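Long-range contact in BLUF domain-containing protein (Acinetobacter baumannii, PDB 6W72), which probably acts as a blue-light photoreceptor, with a flavin bound in its BLUF domain as the light-absorbing group: residues A[37-42]-A[52-57]. Numbering follows the deposited sequence. Where two conformers were deposited one is given.
Sequences GICGVL and CLEGEQ
Cys39 and Glu54 meet in both backbone and side chain. Their main chains form an antiparallel hydrogen-bonded pair: Cys39 N gives a nearly straight bond to Glu54 O (3.1 Å), in the carbonyl plane, while Glu54 N returns one to Cys39 O (2.8 Å), tilted 24° from that carbonyl's plane. Two residues further along, Val41 and Cys52 repeat the pattern, Cys52 N reaching Val41 O at 2.9 Å. Between them Gly40 faces Leu53 without side-chain bulk, their CA atoms 4.7 Å apart, and Gly40 CA comes within 3.1 Å of Cys52 O in a CA-H...O contact.

On the face carrying Cys39, Val41, Cys52 and Glu54, Cys39 SG stands between its own N and carbonyl carbon (chi1 67°) and makes a close approach of 3.2 Å to Glu54 OE1. The buried carboxylate is held from outside the hairpin: OE2 takes the salt bridge to Arg4 and the N-H of Ser88, OE1 the N-H of Phe89. These partners would be expected to stabilise a negative charge. Leu53 points to the opposite face, where its CD2 meets Ile38 CG2 at 4.2 Å; both side chains also pack on helix 57-68, at Leu63.

Beyond the paired strands a water joins Gly37 O to Glu56 N, linking the Schellman end of helix 18-36 to the N-cap of helix 57-68. This is the antiparallel hairpin of strands 39-45 and 48-54 in the mixed five-stranded sheet of the BLUF fold, with Leu53 touching the bound FMN beside the flavin-binding Gln51.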
ATOM      1  N   GLY A  37     -16.045  -2.519  -3.579  1.00 28.42           N
ATOM      2  CA  GLY A  37     -15.839  -1.125  -4.011  1.00 29.13           C
ATOM      3  C   GLY A  37     -14.571  -0.494  -3.427  1.00 29.71           C
ATOM      4  O   GLY A  37     -14.597   0.728  -3.136  1.00 30.32           O
ATOM      5  N   ILE A  38     -13.488  -1.269  -3.285  1.00 25.33           N
ATOM      6  CA  ILE A  38     -12.170  -0.761  -2.793  1.00 23.39           C
ATOM      7  C   ILE A  38     -11.164  -0.851  -3.934  1.00 21.08           C
ATOM      8  O   ILE A  38     -11.233  -1.792  -4.757  1.00 22.51           O
ATOM      9  CB  ILE A  38     -11.711  -1.518  -1.541  1.00 25.07           C
ATOM     10  CG1 ILE A  38     -12.722  -1.313  -0.412  1.00 27.43           C
ATOM     11  CG2 ILE A  38     -10.303  -1.094  -1.127  1.00 25.91           C
ATOM     12  CD1 ILE A  38     -12.672  -2.371   0.599  1.00 31.87           C
ATOM     13  N   CYS A  39     -10.319   0.153  -4.012  1.00 21.75           N
ATOM     14  CA  CYS A  39      -9.165   0.169  -4.921  1.00 22.68           C
ATOM     15  C   CYS A  39      -7.958   0.660  -4.114  1.00 20.89           C
ATOM     16  O   CYS A  39      -8.118   1.062  -2.945  1.00 22.30           O
ATOM     17  CB  CYS A  39      -9.497   1.012  -6.139  1.00 24.69           C
ATOM     18  SG  CYS A  39      -9.702   2.751  -5.700  1.00 33.80           S
ATOM     19  N   GLY A  40      -6.796   0.681  -4.743  1.00 19.81           N
ATOM     20  CA  GLY A  40      -5.576   1.148  -4.082  1.00 20.35           C
ATOM     21  C   GLY A  40      -4.320   0.547  -4.632  1.00 19.63           C
ATOM     22  O   GLY A  40      -4.321   0.032  -5.762  1.00 17.65           O
ATOM     23  N   VAL A  41      -3.262   0.620  -3.822  1.00 17.92           N
ATOM     24  CA  VAL A  41      -1.914   0.165  -4.224  1.00 17.71           C
ATOM     25  C   VAL A  41      -1.244  -0.484  -3.017  1.00 17.46           C
ATOM     26  O   VAL A  41      -1.375   0.013  -1.878  1.00 15.35           O
ATOM     27  CB  VAL A  41      -1.092   1.322  -4.828  1.00 17.31           C
ATOM     28  CG1 VAL A  41      -0.921   2.489  -3.868  1.00 17.72           C
ATOM     29  CG2 VAL A  41       0.259   0.843  -5.332  1.00 18.36           C
ATOM     30  N   LEU A  42      -0.554  -1.582  -3.295  1.00 16.10           N
ATOM     31  CA  LEU A  42       0.326  -2.306  -2.370  1.00 15.25           C
ATOM     32  C   LEU A  42       1.748  -2.220  -2.914  1.00 14.39           C
ATOM     33  O   LEU A  42       2.035  -2.734  -4.035  1.00 15.21           O
ATOM     34  CB  LEU A  42      -0.146  -3.747  -2.243  1.00 15.61           C
ATOM     35  CG  LEU A  42       0.699  -4.589  -1.280  1.00 15.69           C
ATOM     36  CD1 LEU A  42       0.575  -4.056   0.137  1.00 17.77           C
ATOM     37  CD2 LEU A  42       0.329  -6.047  -1.302  1.00 18.28           C
ATOM     38  N   CYS A  52      -2.188   1.671   0.401  1.00 18.12           N
ATOM     39  CA  CYS A  52      -3.200   2.748   0.371  1.00 20.70           C
ATOM     40  C   CYS A  52      -4.513   2.114  -0.099  1.00 19.13           C
ATOM     41  O   CYS A  52      -4.528   1.449  -1.138  1.00 18.82           O
ATOM     42  CB  CYS A  52      -2.695   3.872  -0.520  1.00 26.29           C
ATOM     43  SG  CYS A  52      -4.036   4.925  -1.136  1.00 39.04           S
ATOM     44  N   LEU A  53      -5.553   2.240   0.714  1.00 17.30           N
ATOM     45  CA  LEU A  53      -6.922   1.783   0.418  1.00 20.79           C
ATOM     46  C   LEU A  53      -7.826   2.997   0.166  1.00 21.17           C
ATOM     47  O   LEU A  53      -7.792   3.925   0.945  1.00 21.25           O
ATOM     48  CB  LEU A  53      -7.431   1.015   1.626  1.00 20.25           C
ATOM     49  CG  LEU A  53      -6.626  -0.219   2.036  1.00 20.84           C
ATOM     50  CD1 LEU A  53      -7.188  -0.763   3.338  1.00 21.50           C
ATOM     51  CD2 LEU A  53      -6.670  -1.281   0.938  1.00 21.63           C
ATOM     52  N   GLU A  54      -8.594   2.962  -0.903  1.00 21.14           N
ATOM     53  CA  GLU A  54      -9.545   4.048  -1.271  1.00 21.91           C
ATOM     54  C   GLU A  54     -10.934   3.447  -1.365  1.00 22.60           C
ATOM     55  O   GLU A  54     -11.090   2.395  -2.002  1.00 22.72           O
ATOM     56  CB  GLU A  54      -9.207   4.678  -2.613  1.00 24.47           C
ATOM     57  CG  GLU A  54      -7.898   5.407  -2.612  1.00 28.89           C
ATOM     58  CD  GLU A  54      -7.618   6.029  -3.973  1.00 30.91           C
ATOM     59  OE1 GLU A  54      -8.094   5.478  -4.967  1.00 31.82           O
ATOM     60  OE2 GLU A  54      -6.957   7.077  -4.011  1.00 36.40           O
ATOM     61  N   GLY A  55     -11.915   4.079  -0.726  1.00 24.09           N
ATOM     62  CA  GLY A  55     -13.308   3.624  -0.835  1.00 25.16           C
ATOM     63  C   GLY A  55     -14.138   4.266   0.245  1.00 26.84           C
ATOM     64  O   GLY A  55     -13.635   5.231   0.822  1.00 24.75           O
ATOM     65  N   GLU A  56     -15.343   3.737   0.481  1.00 30.11           N
ATOM     66  CA  GLU A  56     -16.225   4.287   1.548  0.50 29.83           C
ATOM     67  C   GLU A  56     -15.593   4.003   2.915  1.00 31.41           C
ATOM     68  O   GLU A  56     -15.012   2.910   3.130  1.00 26.91           O
ATOM     69  CB  GLU A  56     -17.655   3.771   1.426  0.50 31.31           C
ATOM     70  CG  GLU A  56     -18.614   4.424   2.412  0.50 30.77           C
ATOM     71  CD  GLU A  56     -18.827   3.624   3.679  0.50 30.43           C
ATOM     72  OE1 GLU A  56     -18.743   2.383   3.596  0.50 34.02           O
ATOM     73  OE2 GLU A  56     -19.041   4.232   4.742  0.50 29.24           O
ATOM     74  N   GLN A  57     -15.719   4.971   3.813  1.00 28.20           N
ATOM     75  CA  GLN A  57     -14.981   4.984   5.092  1.00 30.54           C
ATOM     76  C   GLN A  57     -15.215   3.679   5.863  1.00 31.22           C
ATOM     77  O   GLN A  57     -14.223   3.076   6.330  1.00 27.69           O
ATOM     78  CB  GLN A  57     -15.360   6.227   5.894  1.00 33.60           C
ATOM     79  CG  GLN A  57     -14.467   6.395   7.109  1.00 37.95           C
ATOM     80  CD  GLN A  57     -14.726   7.665   7.874  1.00 42.75           C
ATOM     81  OE1 GLN A  57     -15.851   8.160   7.938  1.00 49.97           O
ATOM     82  NE2 GLN A  57     -13.668   8.194   8.463  1.00 44.77           N
TER
HETATM   83  O   HOH W   1     -16.272   1.933  -1.573  1.00 34.45           O